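Local coordinates for protein Phthiocerol/phthiodiolone dimycocerosyl transferase (Mycobacterium tuberculosis, PDB 1Q9J) that probably catalyses the diesterification of phthiocerol and related diols with mycocerosic acids carried by mycocerosic acid synthase, the last step of dimycocerosate lipid synthesis, at residues P259-L272 and A281-I294. Residues are numbered along the deposited sequence; the frame is centred on the assembly and turned at random.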
ATOM      1  N   PRO A 259      -2.713  14.820 -22.280  1.00100.67           N
ATOM      2  CA  PRO A 259      -2.410  14.876 -20.846  1.00 96.21           C
ATOM      3  C   PRO A 259      -2.254  13.509 -20.176  1.00 91.03           C
ATOM      4  O   PRO A 259      -2.661  12.480 -20.722  1.00 90.14           O
ATOM      5  CB  PRO A 259      -3.583  15.674 -20.278  1.00 95.35           C
ATOM      6  CG  PRO A 259      -4.709  15.290 -21.189  1.00 97.58           C
ATOM      7  CD  PRO A 259      -4.057  15.361 -22.549  1.00 98.89           C
ATOM      8  N   ILE A 260      -1.650  13.507 -18.994  1.00 85.19           N
ATOM      9  CA  ILE A 260      -1.455  12.277 -18.244  1.00 79.29           C
ATOM     10  C   ILE A 260      -2.055  12.405 -16.855  1.00 73.63           C
ATOM     11  O   ILE A 260      -1.460  13.012 -15.964  1.00 69.31           O
ATOM     12  CB  ILE A 260       0.032  11.933 -18.079  1.00 79.10           C
ATOM     13  CG1 ILE A 260       0.645  11.622 -19.441  1.00 76.00           C
ATOM     14  CG2 ILE A 260       0.190  10.742 -17.132  1.00 77.24           C
ATOM     15  CD1 ILE A 260       2.133  11.418 -19.380  1.00 77.19           C
ATOM     16  N   PRO A 261      -3.252  11.841 -16.658  1.00 70.93           N
ATOM     17  CA  PRO A 261      -3.939  11.887 -15.363  1.00 69.86           C
ATOM     18  C   PRO A 261      -3.150  11.128 -14.297  1.00 65.69           C
ATOM     19  O   PRO A 261      -2.816   9.960 -14.479  1.00 65.85           O
ATOM     20  CB  PRO A 261      -5.295  11.247 -15.666  1.00 69.16           C
ATOM     21  CG  PRO A 261      -4.975  10.306 -16.793  1.00 70.28           C
ATOM     22  CD  PRO A 261      -4.053  11.112 -17.655  1.00 68.74           C
ATOM     23  N   TYR A 262      -2.847  11.802 -13.193  1.00 62.76           N
ATOM     24  CA  TYR A 262      -2.078  11.192 -12.118  1.00 60.79           C
ATOM     25  C   TYR A 262      -2.877  11.108 -10.816  1.00 60.54           C
ATOM     26  O   TYR A 262      -3.706  11.970 -10.524  1.00 58.28           O
ATOM     27  CB  TYR A 262      -0.787  11.991 -11.914  1.00 57.96           C
ATOM     28  CG  TYR A 262       0.134  11.474 -10.833  1.00 54.36           C
ATOM     29  CD1 TYR A 262       0.374  10.112 -10.674  1.00 51.65           C
ATOM     30  CD2 TYR A 262       0.810  12.359 -10.000  1.00 50.56           C
ATOM     31  CE1 TYR A 262       1.272   9.651  -9.705  1.00 48.52           C
ATOM     32  CE2 TYR A 262       1.706  11.910  -9.038  1.00 49.64           C
ATOM     33  CZ  TYR A 262       1.935  10.562  -8.890  1.00 47.10           C
ATOM     34  OH  TYR A 262       2.812  10.136  -7.910  1.00 44.54           O
ATOM     35  N   VAL A 263      -2.651  10.046 -10.051  1.00 59.69           N
ATOM     36  CA  VAL A 263      -3.351   9.873  -8.784  1.00 56.16           C
ATOM     37  C   VAL A 263      -2.456   9.173  -7.771  1.00 56.68           C
ATOM     38  O   VAL A 263      -1.775   8.201  -8.094  1.00 56.43           O
ATOM     39  CB  VAL A 263      -4.636   9.033  -8.941  1.00 54.46           C
ATOM     40  CG1 VAL A 263      -5.353   8.959  -7.602  1.00 53.27           C
ATOM     41  CG2 VAL A 263      -5.543   9.624  -9.999  1.00 50.97           C
ATOM     42  N   TYR A 264      -2.443   9.686  -6.548  1.00 57.29           N
ATOM     43  CA  TYR A 264      -1.647   9.076  -5.493  1.00 56.51           C
ATOM     44  C   TYR A 264      -2.402   9.166  -4.172  1.00 55.49           C
ATOM     45  O   TYR A 264      -3.349   9.957  -4.025  1.00 53.58           O
ATOM     46  CB  TYR A 264      -0.252   9.714  -5.384  1.00 53.60           C
ATOM     47  CG  TYR A 264      -0.248  11.212  -5.222  1.00 56.21           C
ATOM     48  CD1 TYR A 264       0.289  11.809  -4.087  1.00 54.87           C
ATOM     49  CD2 TYR A 264      -0.787  12.034  -6.203  1.00 53.56           C
ATOM     50  CE1 TYR A 264       0.285  13.188  -3.933  1.00 52.80           C
ATOM     51  CE2 TYR A 264      -0.794  13.414  -6.060  1.00 55.29           C
ATOM     52  CZ  TYR A 264      -0.259  13.987  -4.921  1.00 56.61           C
ATOM     53  OH  TYR A 264      -0.286  15.359  -4.781  1.00 57.89           O
ATOM     54  N   PRO A 265      -1.992   8.351  -3.193  1.00 53.68           N
ATOM     55  CA  PRO A 265      -2.633   8.318  -1.878  1.00 51.63           C
ATOM     56  C   PRO A 265      -2.308   9.480  -0.938  1.00 48.87           C
ATOM     57  O   PRO A 265      -1.230  10.063  -1.017  1.00 46.32           O
ATOM     58  CB  PRO A 265      -2.155   6.986  -1.321  1.00 51.50           C
ATOM     59  CG  PRO A 265      -0.738   6.920  -1.834  1.00 52.15           C
ATOM     60  CD  PRO A 265      -0.883   7.377  -3.269  1.00 51.65           C
ATOM     61  N   VAL A 266      -3.258   9.824  -0.067  1.00 48.52           N
ATOM     62  CA  VAL A 266      -3.069  10.865   0.949  1.00 48.58           C
ATOM     63  C   VAL A 266      -3.725  10.375   2.233  1.00 44.69           C
ATOM     64  O   VAL A 266      -4.958  10.304   2.327  1.00 40.05           O
ATOM     65  CB  VAL A 266      -3.704  12.240   0.577  1.00 53.68           C
ATOM     66  CG1 VAL A 266      -3.537  13.207   1.755  1.00 50.98           C
ATOM     67  CG2 VAL A 266      -3.032  12.829  -0.653  1.00 54.67           C
ATOM     68  N   ASP A 267      -2.894  10.037   3.214  1.00 42.22           N
ATOM     69  CA  ASP A 267      -3.391   9.537   4.491  1.00 43.47           C
ATOM     70  C   ASP A 267      -4.134  10.639   5.252  1.00 42.34           C
ATOM     71  O   ASP A 267      -3.533  11.546   5.821  1.00 42.18           O
ATOM     72  CB  ASP A 267      -2.229   9.005   5.351  1.00 44.23           C
ATOM     73  CG  ASP A 267      -2.684   7.984   6.388  1.00 46.79           C
ATOM     74  OD1 ASP A 267      -3.909   7.899   6.657  1.00 47.44           O
ATOM     75  OD2 ASP A 267      -1.821   7.270   6.945  1.00 53.43           O
ATOM     76  N   LEU A 268      -5.451  10.544   5.251  1.00 39.31           N
ATOM     77  CA  LEU A 268      -6.269  11.510   5.940  1.00 42.79           C
ATOM     78  C   LEU A 268      -6.076  11.464   7.463  1.00 44.42           C
ATOM     79  O   LEU A 268      -6.654  12.262   8.198  1.00 41.39           O
ATOM     80  CB  LEU A 268      -7.748  11.289   5.576  1.00 42.25           C
ATOM     81  CG  LEU A 268      -8.041  11.531   4.089  1.00 43.82           C
ATOM     82  CD1 LEU A 268      -9.525  11.453   3.791  1.00 39.76           C
ATOM     83  CD2 LEU A 268      -7.508  12.900   3.703  1.00 46.77           C
ATOM     84  N   ARG A 269      -5.264  10.535   7.947  1.00 46.55           N
ATOM     85  CA  ARG A 269      -5.046  10.420   9.384  1.00 46.72           C
ATOM     86  C   ARG A 269      -4.377  11.660   9.976  1.00 47.09           C
ATOM     87  O   ARG A 269      -4.684  12.039  11.103  1.00 45.74           O
ATOM     88  CB  ARG A 269      -4.202   9.184   9.696  1.00 45.81           C
ATOM     89  CG  ARG A 269      -4.934   7.864   9.529  1.00 47.60           C
ATOM     90  CD  ARG A 269      -3.975   6.672   9.742  1.00 47.74           C
ATOM     91  NE  ARG A 269      -4.654   5.372   9.689  1.00 48.68           N
ATOM     92  CZ  ARG A 269      -5.085   4.771   8.578  1.00 48.71           C
ATOM     93  NH1 ARG A 269      -4.917   5.332   7.388  1.00 46.45           N
ATOM     94  NH2 ARG A 269      -5.708   3.600   8.656  1.00 46.47           N
ATOM     95  N   PHE A 270      -3.476  12.295   9.228  1.00 49.66           N
ATOM     96  CA  PHE A 270      -2.803  13.495   9.717  1.00 51.61           C
ATOM     97  C   PHE A 270      -3.425  14.762   9.149  1.00 50.01           C
ATOM     98  O   PHE A 270      -2.995  15.870   9.463  1.00 54.07           O
ATOM     99  CB  PHE A 270      -1.332  13.467   9.345  1.00 53.68           C
ATOM    100  CG  PHE A 270      -0.762  12.090   9.255  1.00 60.73           C
ATOM    101  CD1 PHE A 270      -0.955  11.323   8.107  1.00 61.66           C
ATOM    102  CD2 PHE A 270      -0.024  11.552  10.313  1.00 60.89           C
ATOM    103  CE1 PHE A 270      -0.416  10.040   8.015  1.00 64.12           C
ATOM    104  CE2 PHE A 270       0.520  10.268  10.229  1.00 61.48           C
ATOM    105  CZ  PHE A 270       0.328   9.507   9.082  1.00 60.87           C
ATOM    106  N   VAL A 271      -4.439  14.580   8.318  1.00 43.81           N
ATOM    107  CA  VAL A 271      -5.139  15.681   7.701  1.00 40.55           C
ATOM    108  C   VAL A 271      -6.390  16.098   8.492  1.00 43.29           C
ATOM    109  O   VAL A 271      -6.482  17.217   9.007  1.00 42.91           O
ATOM    110  CB  VAL A 271      -5.518  15.299   6.245  1.00 34.58           C
ATOM    111  CG1 VAL A 271      -6.628  16.187   5.726  1.00 30.49           C
ATOM    112  CG2 VAL A 271      -4.284  15.429   5.345  1.00 30.63           C
ATOM    113  N   LEU A 272      -7.337  15.172   8.593  1.00 43.94           N
ATOM    114  CA  LEU A 272      -8.604  15.383   9.274  1.00 43.96           C
ATOM    115  C   LEU A 272      -8.567  15.909  10.696  1.00 47.38           C
ATOM    116  O   LEU A 272      -7.531  15.959  11.345  1.00 49.38           O
ATOM    117  CB  LEU A 272      -9.402  14.088   9.292  1.00 47.77           C
ATOM    118  CG  LEU A 272      -9.717  13.428   7.960  1.00 50.47           C
ATOM    119  CD1 LEU A 272     -10.577  12.214   8.240  1.00 48.78           C
ATOM    120  CD2 LEU A 272     -10.436  14.394   7.033  1.00 52.89           C
ATOM    121  N   ALA A 281      -8.780   3.146  11.840  1.00 35.86           N
ATOM    122  CA  ALA A 281      -9.570   2.995  10.623  1.00 39.23           C
ATOM    123  C   ALA A 281      -8.984   1.896   9.721  1.00 41.42           C
ATOM    124  O   ALA A 281      -7.784   1.584   9.778  1.00 39.47           O
ATOM    125  CB  ALA A 281      -9.629   4.317   9.855  1.00 34.18           C
ATOM    126  N   THR A 282      -9.849   1.326   8.885  1.00 42.53           N
ATOM    127  CA  THR A 282      -9.480   0.277   7.936  1.00 40.68           C
ATOM    128  C   THR A 282      -8.614   0.875   6.847  1.00 39.41           C
ATOM    129  O   THR A 282      -7.418   0.610   6.722  1.00 36.85           O
ATOM    130  CB  THR A 282     -10.728  -0.303   7.252  1.00 37.27           C
ATOM    131  OG1 THR A 282     -11.435  -1.151   8.164  1.00 42.37           O
ATOM    132  CG2 THR A 282     -10.334  -1.102   6.061  1.00 49.14           C
ATOM    133  N   ASN A 283      -9.266   1.694   6.045  1.00 40.96           N
ATOM    134  CA  ASN A 283      -8.609   2.346   4.941  1.00 40.33           C
ATOM    135  C   ASN A 283      -8.951   3.840   5.004  1.00 41.18           C
ATOM    136  O   ASN A 283     -10.115   4.227   4.925  1.00 41.75           O
ATOM    137  CB  ASN A 283      -9.096   1.684   3.640  1.00 39.15           C
ATOM    138  CG  ASN A 283      -8.537   0.268   3.453  1.00 42.05           C
ATOM    139  OD1 ASN A 283      -7.332   0.097   3.208  1.00 43.74           O
ATOM    140  ND2 ASN A 283      -9.407  -0.751   3.574  1.00 30.17           N
ATOM    141  N   LEU A 284      -7.936   4.670   5.195  1.00 41.50           N
ATOM    142  CA  LEU A 284      -8.163   6.095   5.259  1.00 42.82           C
ATOM    143  C   LEU A 284      -7.179   6.828   4.340  1.00 47.43           C
ATOM    144  O   LEU A 284      -6.508   7.776   4.745  1.00 51.06           O
ATOM    145  CB  LEU A 284      -8.013   6.601   6.698  1.00 40.45           C
ATOM    146  CG  LEU A 284      -8.701   7.947   7.006  1.00 40.47           C
ATOM    147  CD1 LEU A 284     -10.214   7.764   7.059  1.00 33.47           C
ATOM    148  CD2 LEU A 284      -8.201   8.492   8.323  1.00 38.30           C
ATOM    149  N   LEU A 285      -7.078   6.370   3.101  1.00 45.15           N
ATOM    150  CA  LEU A 285      -6.196   7.020   2.164  1.00 43.49           C
ATOM    151  C   LEU A 285      -7.018   7.753   1.124  1.00 47.33           C
ATOM    152  O   LEU A 285      -7.717   7.142   0.316  1.00 49.45           O
ATOM    153  CB  LEU A 285      -5.264   6.008   1.503  1.00 37.92           C
ATOM    154  CG  LEU A 285      -4.347   5.266   2.471  1.00 40.43           C
ATOM    155  CD1 LEU A 285      -3.485   4.298   1.683  1.00 43.36           C
ATOM    156  CD2 LEU A 285      -3.471   6.228   3.263  1.00 39.45           C
ATOM    157  N   GLY A 286      -6.960   9.080   1.174  1.00 47.22           N
ATOM    158  CA  GLY A 286      -7.692   9.872   0.210  1.00 45.87           C
ATOM    159  C   GLY A 286      -6.929   9.845  -1.096  1.00 46.39           C
ATOM    160  O   GLY A 286      -5.752   9.489  -1.132  1.00 43.83           O
ATOM    161  N   ALA A 287      -7.598  10.210  -2.179  1.00 49.27           N
ATOM    162  CA  ALA A 287      -6.952  10.221  -3.480  1.00 50.16           C
ATOM    163  C   ALA A 287      -6.774  11.651  -3.962  1.00 54.42           C
ATOM    164  O   ALA A 287      -7.721  12.446  -4.001  1.00 57.90           O
ATOM    165  CB  ALA A 287      -7.786   9.435  -4.489  1.00 44.63           C
ATOM    166  N   ALA A 288      -5.545  11.967  -4.334  1.00 56.86           N
ATOM    167  CA  ALA A 288      -5.219  13.285  -4.835  1.00 59.58           C
ATOM    168  C   ALA A 288      -5.062  13.183  -6.350  1.00 61.38           C
ATOM    169  O   ALA A 288      -4.224  12.423  -6.838  1.00 60.09           O
ATOM    170  CB  ALA A 288      -3.920  13.767  -4.193  1.00 53.44           C
ATOM    171  N   SER A 289      -5.875  13.927  -7.095  1.00 64.67           N
ATOM    172  CA  SER A 289      -5.785  13.905  -8.553  1.00 69.33           C
ATOM    173  C   SER A 289      -4.851  15.008  -9.038  1.00 72.31           C
ATOM    174  O   SER A 289      -4.555  15.956  -8.306  1.00 75.95           O
ATOM    175  CB  SER A 289      -7.163  14.079  -9.195  1.00 69.45           C
ATOM    176  OG  SER A 289      -7.740  15.334  -8.875  1.00 72.76           O
ATOM    177  N   TYR A 290      -4.386  14.871 -10.275  1.00 75.76           N
ATOM    178  CA  TYR A 290      -3.471  15.835 -10.869  1.00 78.41           C
ATOM    179  C   TYR A 290      -3.269  15.554 -12.348  1.00 79.77           C
ATOM    180  O   TYR A 290      -2.632  14.563 -12.703  1.00 78.25           O
ATOM    181  CB  TYR A 290      -2.115  15.764 -10.190  1.00 80.20           C
ATOM    182  CG  TYR A 290      -1.092  16.632 -10.869  1.00 85.31           C
ATOM    183  CD1 TYR A 290      -1.147  18.015 -10.757  1.00 87.66           C
ATOM    184  CD2 TYR A 290      -0.083  16.073 -11.648  1.00 85.93           C
ATOM    185  CE1 TYR A 290      -0.220  18.823 -11.399  1.00 91.04           C
ATOM    186  CE2 TYR A 290       0.847  16.871 -12.298  1.00 88.22           C
ATOM    187  CZ  TYR A 290       0.776  18.243 -12.168  1.00 90.09           C
ATOM    188  OH  TYR A 290       1.707  19.043 -12.786  1.00 90.34           O
ATOM    189  N   LEU A 291      -3.783  16.433 -13.202  1.00 83.61           N
ATOM    190  CA  LEU A 291      -3.651  16.263 -14.650  1.00 86.18           C
ATOM    191  C   LEU A 291      -2.321  16.812 -15.150  1.00 87.33           C
ATOM    192  O   LEU A 291      -2.196  18.007 -15.387  1.00 88.57           O
ATOM    193  CB  LEU A 291      -4.794  16.978 -15.366  1.00 83.68           C
ATOM    194  CG  LEU A 291      -4.978  16.688 -16.851  1.00 82.93           C
ATOM    195  CD1 LEU A 291      -5.191  15.186 -17.072  1.00 81.96           C
ATOM    196  CD2 LEU A 291      -6.179  17.483 -17.354  1.00 80.83           C
ATOM    197  N   ALA A 292      -1.335  15.938 -15.312  1.00 89.92           N
ATOM    198  CA  ALA A 292      -0.023  16.350 -15.784  1.00 91.89           C
ATOM    199  C   ALA A 292      -0.036  16.560 -17.290  1.00 95.38           C
ATOM    200  O   ALA A 292      -0.530  15.721 -18.047  1.00 93.97           O
ATOM    201  CB  ALA A 292       1.021  15.314 -15.412  1.00 91.36           C
ATOM    202  N   GLU A 293       0.511  17.694 -17.714  1.00 98.98           N
ATOM    203  CA  GLU A 293       0.578  18.035 -19.127  1.00100.99           C
ATOM    204  C   GLU A 293       2.040  18.220 -19.501  1.00102.40           C
ATOM    205  O   GLU A 293       2.576  19.327 -19.446  1.00101.23           O
ATOM    206  CB  GLU A 293      -0.224  19.308 -19.383  1.00100.83           C
ATOM    207  CG  GLU A 293      -1.658  19.195 -18.892  1.00101.13           C
ATOM    208  CD  GLU A 293      -2.477  20.432 -19.158  1.00101.52           C
ATOM    209  OE1 GLU A 293      -2.031  21.536 -18.770  1.00104.85           O
ATOM    210  OE2 GLU A 293      -3.576  20.296 -19.739  1.00 98.20           O
ATOM    211  N   ILE A 294       2.672  17.112 -19.875  1.00104.31           N
ATOM    212  CA  ILE A 294       4.083  17.098 -20.239  1.00105.46           C
ATOM    213  C   ILE A 294       4.343  17.298 -21.735  1.00105.83           C
ATOM    214  O   ILE A 294       3.750  16.630 -22.585  1.00105.20           O
ATOM    215  CB  ILE A 294       4.745  15.769 -19.784  1.00105.00           C
ATOM    216  CG1 ILE A 294       4.519  15.560 -18.285  1.00103.82           C
ATOM    217  CG2 ILE A 294       6.233  15.795 -20.076  1.00104.50           C
ATOM    218  CD1 ILE A 294       5.081  14.254 -17.758  1.00103.71           C
TER
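I260 to D267 pair with L285 to A292 as two antiparallel neighbours in a six-stranded mixed sheet of this two-domain acyltransferase, a member of the CoA-dependent acyltransferase clan; L285 to A292 form its edge and strand 342-345 flanks I260 to D267 on the other side. Paired backbone bonds run from I260-A292 to V266-G286, that from Y290 N to Y262 O being weak, and L268 N adds one to L284 O at 3.0 Å. P261 and P265, which have no N-H to give, sit at non-hydrogen-bonded pairs, where none is asked for across this contact. G286 has no side chain to press on L268 CG, which lies beside its N.

The face bearing Y262, Y264 and Y290 is packed under helices 237-253 and 300-317. The methyl of A288 lies over one face of the Y264 ring, a CH-pi contact with CB 4.0 Å from the centroid. Y264 reaches it because CG stands between backbone N and carbonyl carbon (chi1 54°); alanine is small enough to fit there. V266 CG2 touches the same methyl. Y290 brings its ring edge, through CD2, to Y262 CB, while its hydroxyl bonds D306. L291, on the opposite face, reaches P259 CB with CD1 at 3.6 Å, just before strand 260-267 begins, and L285 CD2 lies against D267.

Past the other end L284 packs its CG on L268 CB, and the long, extended R269 side chain crosses it, L284 CB lying over the guanidinium face 3.4 Å from NH1. R269 also bonds P278 O and forms a salt bridge with D128, a residue thought to organise the active site; D128 also accepts from L284 N. D267 makes an Asx turn: its OD1 receives R269 N and, from the opposite face of the carboxylate, R269 NH1 at 2.9 Å in a salt bridge.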